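Local structure of 2-dehydro-3-deoxy-d-gluconate/2-dehydro-3-deoxy-phosphogluconate aldolase (Picrophilus torridus, 4UXD) at residues Y53-V59 with T228-D232; A46-L50 with F276-I282. The protein acts as an aldolase of the dihydrodipicolinate synthetase family, whose members are built on a beta/alpha barrel followed by additional C-terminal helices. One frame throughout, in Å; residues are numbered along the deposited sequence.

Contact 1 of 2, residues Y53-V59 with T228-D232; sequences YLEGINV and TNFSD
Residues 228-232, a 3-10 end running into loop, pass alongside the end of helix 44-56, the CA atoms coming nearest at Ile57 and Asp232 (5.8 Å) and standing 7.7 Å apart at Tyr53 and Phe230. With CG anti to the backbone N (chi1 175°), the Tyr53 ring extends along the loop backbone. Its CE2 edge meets Thr228 O in the ring plane at 3.2 Å, while Phe230 N and Ser231 N lie oblique to it. The phenol OH comes within 2.9 Å of Ser231 N, but the angle is too poor for a hydrogen bond, so this is close polar packing. Thr228 O also receives two methyls, Leu54 CD2 and Ile57 CD1, each at 3.5 Å. The topology is that of a beta/alpha barrel: helix 44-56 follows strand 27-31, the loop follows strand 222-224, and these two strands are neighbours in the parallel sheet. Leu54 and Thr228 both also touch Cys30 of strand 27-31. At Ile57, the first residue past the helix, CG1 sits between the backbone N and carbonyl carbon (chi1 64°), which leaves CG2 to pack on Asp232 CB at 3.6 Å. Deeper in, Val59 CG1 approaches Thr228 CB at 4.1 Å, and Thr228 OG1 turns to a hydrogen bond with Cys225 O.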
loop_
_atom_site.group_PDB
_atom_site.type_symbol
_atom_site.label_atom_id
_atom_site.label_comp_id
_atom_site.label_asym_id
_atom_site.label_seq_id
_atom_site.Cartn_x
_atom_site.Cartn_y
_atom_site.Cartn_z
ATOM N N TYR A 53 -1.028 -37.484 -14.291
ATOM C CA TYR A 53 -0.106 -37.232 -13.181
ATOM C C TYR A 53 -0.834 -36.933 -11.871
ATOM O O TYR A 53 -0.414 -37.367 -10.799
ATOM C CB TYR A 53 0.817 -36.067 -13.491
ATOM C CG TYR A 53 1.697 -35.715 -12.317
ATOM C CD1 TYR A 53 2.844 -36.455 -12.048
ATOM C CD2 TYR A 53 1.381 -34.651 -11.467
ATOM C CE1 TYR A 53 3.657 -36.152 -10.984
ATOM C CE2 TYR A 53 2.199 -34.334 -10.391
ATOM C CZ TYR A 53 3.339 -35.093 -10.149
ATOM O OH TYR A 53 4.161 -34.797 -9.074
ATOM N N LEU A 54 -1.920 -36.177 -11.958
ATOM C CA LEU A 54 -2.659 -35.793 -10.771
ATOM C C LEU A 54 -3.310 -37.005 -10.150
ATOM O O LEU A 54 -3.315 -37.156 -8.922
ATOM C CB LEU A 54 -3.706 -34.723 -11.108
ATOM C CG LEU A 54 -3.094 -33.337 -11.285
ATOM C CD1 LEU A 54 -4.035 -32.374 -11.981
ATOM C CD2 LEU A 54 -2.680 -32.784 -9.922
ATOM N N GLU A 55 -3.861 -37.870 -11.001
ATOM C CA GLU A 55 -4.498 -39.088 -10.527
ATOM C C GLU A 55 -3.462 -39.987 -9.841
ATOM O O GLU A 55 -3.730 -40.571 -8.780
ATOM C CB GLU A 55 -5.185 -39.796 -11.681
ATOM C CG GLU A 55 -6.445 -39.068 -12.139
ATOM C CD GLU A 55 -7.080 -39.634 -13.405
ATOM O OE1 GLU A 55 -6.507 -40.555 -14.033
ATOM O OE2 GLU A 55 -8.169 -39.140 -13.768
ATOM N N GLY A 56 -2.267 -40.050 -10.432
ATOM C CA GLY A 56 -1.172 -40.854 -9.913
ATOM C C GLY A 56 -0.754 -40.535 -8.482
ATOM O O GLY A 56 -0.574 -41.450 -7.673
ATOM N N ILE A 57 -0.591 -39.250 -8.169
ATOM C CA ILE A 57 -0.242 -38.813 -6.810
ATOM C C ILE A 57 -1.462 -38.632 -5.914
ATOM O O ILE A 57 -1.340 -38.139 -4.805
ATOM C CB ILE A 57 0.542 -37.482 -6.819
ATOM C CG1 ILE A 57 -0.329 -36.346 -7.373
ATOM C CG2 ILE A 57 1.847 -37.638 -7.620
ATOM C CD1 ILE A 57 0.348 -34.991 -7.407
ATOM N N ASN A 58 -2.633 -39.026 -6.401
ATOM C CA ASN A 58 -3.860 -39.056 -5.600
ATOM C C ASN A 58 -4.277 -37.709 -4.952
ATOM O O ASN A 58 -4.618 -37.647 -3.756
ATOM C CB ASN A 58 -3.724 -40.127 -4.517
ATOM C CG ASN A 58 -5.050 -40.470 -3.865
ATOM O OD1 ASN A 58 -6.094 -40.483 -4.521
ATOM N ND2 ASN A 58 -5.020 -40.714 -2.554
ATOM N N VAL A 59 -4.272 -36.632 -5.733
ATOM C CA VAL A 59 -4.951 -35.427 -5.291
ATOM C C VAL A 59 -6.428 -35.808 -5.245
ATOM O O VAL A 59 -6.834 -36.770 -5.900
ATOM C CB VAL A 59 -4.702 -34.196 -6.223
ATOM C CG1 VAL A 59 -3.205 -33.959 -6.440
ATOM C CG2 VAL A 59 -5.420 -34.343 -7.565
ATOM N N THR A 228 1.227 -29.155 -6.746
ATOM C CA THR A 228 0.789 -30.512 -7.057
ATOM C C THR A 228 0.749 -30.767 -8.573
ATOM O O THR A 228 0.588 -31.899 -9.002
ATOM C CB THR A 228 -0.598 -30.826 -6.456
ATOM O OG1 THR A 228 -1.586 -29.944 -7.006
ATOM C CG2 THR A 228 -0.561 -30.674 -4.952
ATOM N N ASN A 229 0.917 -29.720 -9.374
ATOM C CA ASN A 229 0.971 -29.877 -10.815
ATOM C C ASN A 229 2.200 -30.678 -11.274
ATOM O O ASN A 229 2.246 -31.153 -12.405
ATOM C CB ASN A 229 0.969 -28.505 -11.495
ATOM C CG ASN A 229 -0.405 -27.897 -11.577
ATOM O OD1 ASN A 229 -1.182 -28.221 -12.474
ATOM N ND2 ASN A 229 -0.719 -27.001 -10.642
ATOM N N PHE A 230 3.193 -30.817 -10.400
ATOM C CA PHE A 230 4.446 -31.467 -10.764
ATOM C C PHE A 230 5.226 -31.950 -9.544
ATOM O O PHE A 230 6.396 -32.292 -9.643
ATOM C CB PHE A 230 5.304 -30.509 -11.582
ATOM C CG PHE A 230 5.227 -29.094 -11.110
ATOM C CD1 PHE A 230 5.974 -28.672 -10.030
ATOM C CD2 PHE A 230 4.377 -28.194 -11.728
ATOM C CE1 PHE A 230 5.883 -27.372 -9.591
ATOM C CE2 PHE A 230 4.284 -26.897 -11.294
ATOM C CZ PHE A 230 5.035 -26.482 -10.228
ATOM N N SER A 231 4.562 -31.997 -8.399
ATOM C CA SER A 231 5.189 -32.462 -7.175
ATOM C C SER A 231 4.161 -33.109 -6.253
ATOM O O SER A 231 3.067 -32.577 -6.057
ATOM C CB SER A 231 5.884 -31.306 -6.468
ATOM O OG SER A 231 6.504 -31.748 -5.284
ATOM N N ASP A 232 4.515 -34.267 -5.705
ATOM C CA ASP A 232 3.642 -34.983 -4.781
ATOM C C ASP A 232 3.854 -34.541 -3.319
ATOM O O ASP A 232 3.152 -35.012 -2.413
ATOM C CB ASP A 232 3.883 -36.491 -4.904
ATOM C CG ASP A 232 5.296 -36.894 -4.471
ATOM O OD1 ASP A 232 6.207 -36.035 -4.514
ATOM O OD2 ASP A 232 5.496 -38.065 -4.088
#

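Contact 2 of 2, residues A46-L50 with F276-I282; sequences ATNIL and FYKKNNI
Phe276 O is gripped twice by Asn280: the side-chain ND2 donates a short bond of 2.6 Å to it, and the backbone N adds a weak one of 3.3 Å. The ND2 bond falls in the carbonyl plane on a lone pair, with a C=O...N angle of 144°. Asn280 CG stands beside its own backbone N (chi1 -49°), which folds the amide back over the helix end; ND2 consequently rests 3.1 Å above the plane of the Phe276 ring, displaced toward its rim. The other branch of the amide faces helix 44-56, where OD1 meets Ile49 CG2 at 3.6 Å as the two side chains slide past each other in opposite directions. A Schellman motif ends helix 270-279 here: Ile282 N bonds to Tyr277 O, Asn281 N bonds weakly to Lys278 O, and Asn281, with its positive phi of 49°, is the C-prime residue. This helix belongs to the C-terminal helices that follow the barrel in the family, and it packs against the helix after the first barrel strand. Beyond the turn, Ile282 reaches back so that its CD1 meets Ile49 CD1 tip to tip at 3.6 Å and also touches Ala46 CB at 3.8 Å. The Phe276 ring presents its CZ edge to Ala46 O near the ring plane; that oxygen already accepts the helical bond from Leu50 N. Leu50 closes on the ring obliquely, CD1 lying 3.6 Å from Phe276 CE1, and Ile33 touches the same phenylalanine.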
loop_
_atom_site.group_PDB
_atom_site.type_symbol
_atom_site.label_atom_id
_atom_site.label_comp_id
_atom_site.label_asym_id
_atom_site.label_seq_id
_atom_site.Cartn_x
_atom_site.Cartn_y
_atom_site.Cartn_z
ATOM N N ALA A 46 -1.333 -32.454 -23.571
ATOM C CA ALA A 46 -0.602 -32.198 -22.320
ATOM C C ALA A 46 -1.554 -32.131 -21.118
ATOM O O ALA A 46 -1.227 -32.620 -20.037
ATOM C CB ALA A 46 0.206 -30.924 -22.420
ATOM N N THR A 47 -2.735 -31.550 -21.315
ATOM C CA THR A 47 -3.750 -31.513 -20.268
ATOM C C THR A 47 -4.057 -32.930 -19.782
ATOM O O THR A 47 -4.369 -33.141 -18.613
ATOM C CB THR A 47 -5.047 -30.841 -20.766
ATOM O OG1 THR A 47 -4.751 -29.525 -21.227
ATOM C CG2 THR A 47 -6.098 -30.756 -19.668
ATOM N N ASN A 48 -3.976 -33.897 -20.688
ATOM C CA ASN A 48 -4.202 -35.295 -20.336
ATOM C C ASN A 48 -3.006 -35.841 -19.556
ATOM O O ASN A 48 -3.156 -36.544 -18.561
ATOM C CB ASN A 48 -4.455 -36.132 -21.592
ATOM C CG ASN A 48 -5.184 -37.424 -21.288
ATOM O OD1 ASN A 48 -4.561 -38.464 -21.068
ATOM N ND2 ASN A 48 -6.512 -37.368 -21.272
ATOM N N ILE A 49 -1.813 -35.499 -20.013
ATOM C CA ILE A 49 -0.599 -35.907 -19.333
ATOM C C ILE A 49 -0.660 -35.449 -17.891
ATOM O O ILE A 49 -0.251 -36.172 -16.991
ATOM C CB ILE A 49 0.637 -35.338 -20.040
ATOM C CG1 ILE A 49 0.875 -36.142 -21.324
ATOM C CG2 ILE A 49 1.866 -35.394 -19.139
ATOM C CD1 ILE A 49 1.733 -35.449 -22.368
ATOM N N LEU A 50 -1.221 -34.257 -17.697
ATOM C CA LEU A 50 -1.338 -33.631 -16.387
ATOM C C LEU A 50 -2.388 -34.309 -15.512
ATOM O O LEU A 50 -2.147 -34.588 -14.327
ATOM C CB LEU A 50 -1.683 -32.146 -16.549
ATOM C CG LEU A 50 -2.015 -31.397 -15.250
ATOM C CD1 LEU A 50 -0.875 -31.529 -14.255
ATOM C CD2 LEU A 50 -2.326 -29.929 -15.524
ATOM N N PHE A 276 6.411 -27.728 -15.205
ATOM C CA PHE A 276 5.593 -28.807 -15.733
ATOM C C PHE A 276 6.091 -29.265 -17.108
ATOM O O PHE A 276 6.045 -30.449 -17.442
ATOM C CB PHE A 276 4.135 -28.375 -15.840
ATOM C CG PHE A 276 3.273 -29.394 -16.510
ATOM C CD1 PHE A 276 2.801 -30.486 -15.801
ATOM C CD2 PHE A 276 2.961 -29.282 -17.865
ATOM C CE1 PHE A 276 2.009 -31.441 -16.425
ATOM C CE2 PHE A 276 2.172 -30.237 -18.489
ATOM C CZ PHE A 276 1.700 -31.315 -17.772
ATOM N N TYR A 277 6.556 -28.317 -17.905
ATOM C CA TYR A 277 6.959 -28.605 -19.260
ATOM C C TYR A 277 8.237 -29.437 -19.269
ATOM O O TYR A 277 8.333 -30.438 -19.980
ATOM C CB TYR A 277 7.163 -27.307 -20.043
ATOM C CG TYR A 277 5.895 -26.538 -20.363
ATOM C CD1 TYR A 277 4.664 -27.171 -20.444
ATOM C CD2 TYR A 277 5.937 -25.171 -20.589
ATOM C CE1 TYR A 277 3.516 -26.467 -20.742
ATOM C CE2 TYR A 277 4.802 -24.463 -20.890
ATOM C CZ TYR A 277 3.590 -25.110 -20.962
ATOM O OH TYR A 277 2.452 -24.389 -21.268
ATOM N N LYS A 278 9.209 -29.013 -18.473
ATOM C CA LYS A 278 10.492 -29.684 -18.397
ATOM C C LYS A 278 10.353 -31.094 -17.832
ATOM O O LYS A 278 11.029 -32.021 -18.282
ATOM C CB LYS A 278 11.470 -28.870 -17.540
ATOM C CG LYS A 278 12.075 -27.651 -18.247
ATOM C CD LYS A 278 13.238 -27.063 -17.447
ATOM C CE LYS A 278 14.033 -26.015 -18.238
ATOM N NZ LYS A 278 14.933 -26.603 -19.284
ATOM N N LYS A 279 9.467 -31.248 -16.853
ATOM C CA LYS A 279 9.329 -32.508 -16.147
ATOM C C LYS A 279 8.801 -33.600 -17.065
ATOM O O LYS A 279 9.275 -34.735 -17.038
ATOM C CB LYS A 279 8.402 -32.358 -14.940
ATOM C CG LYS A 279 7.808 -33.683 -14.499
ATOM C CD LYS A 279 7.505 -33.755 -13.029
ATOM C CE LYS A 279 7.844 -35.142 -12.499
ATOM N NZ LYS A 279 6.844 -35.652 -11.532
ATOM N N ASN A 280 7.792 -33.254 -17.853
ATOM C CA ASN A 280 7.215 -34.183 -18.810
ATOM C C ASN A 280 7.860 -34.028 -20.189
ATOM O O ASN A 280 7.355 -34.565 -21.174
ATOM C CB ASN A 280 5.707 -33.967 -18.904
ATOM C CG ASN A 280 5.038 -33.906 -17.546
ATOM O OD1 ASN A 280 4.678 -34.934 -16.973
ATOM N ND2 ASN A 280 4.860 -32.693 -17.026
ATOM N N ASN A 281 8.975 -33.296 -20.245
ATOM C CA ASN A 281 9.685 -33.033 -21.498
ATOM C C ASN A 281 8.745 -32.538 -22.605
ATOM O O ASN A 281 8.851 -32.948 -23.760
ATOM C CB ASN A 281 10.425 -34.294 -21.966
ATOM C CG ASN A 281 11.326 -34.036 -23.174
ATOM O OD1 ASN A 281 12.004 -33.009 -23.249
ATOM N ND2 ASN A 281 11.314 -34.959 -24.136
ATOM N N ILE A 282 7.814 -31.662 -22.250
ATOM C CA ILE A 282 6.889 -31.124 -23.236
ATOM C C ILE A 282 7.374 -29.772 -23.725
ATOM O O ILE A 282 7.937 -28.984 -22.968
ATOM C CB ILE A 282 5.470 -30.997 -22.663
ATOM C CG1 ILE A 282 4.923 -32.391 -22.360
ATOM C CG2 ILE A 282 4.547 -30.263 -23.640
ATOM C CD1 ILE A 282 3.592 -32.390 -21.656
#

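Both contacts use helix 44-56, contact 2 its earlier turns and contact 1 its C-terminal end, and their centres are 12 Å apart. Along the chain, contact 1 is nested within the loop that contact 2 closes. They meet directly at Asn229 O, which packs 3.5 Å from Phe276 CD1 and 3.6 Å from Leu50 CD1, and again where Lys279 NZ lies 3.3 Å from Tyr53 CE1. The loop before helix 233-240 therefore touches both helix 44-56 and helix 270-279. Both contact centres lie on the same side of the chain's centre, about 14 and 19 Å from it, and no other subunit touches either contact.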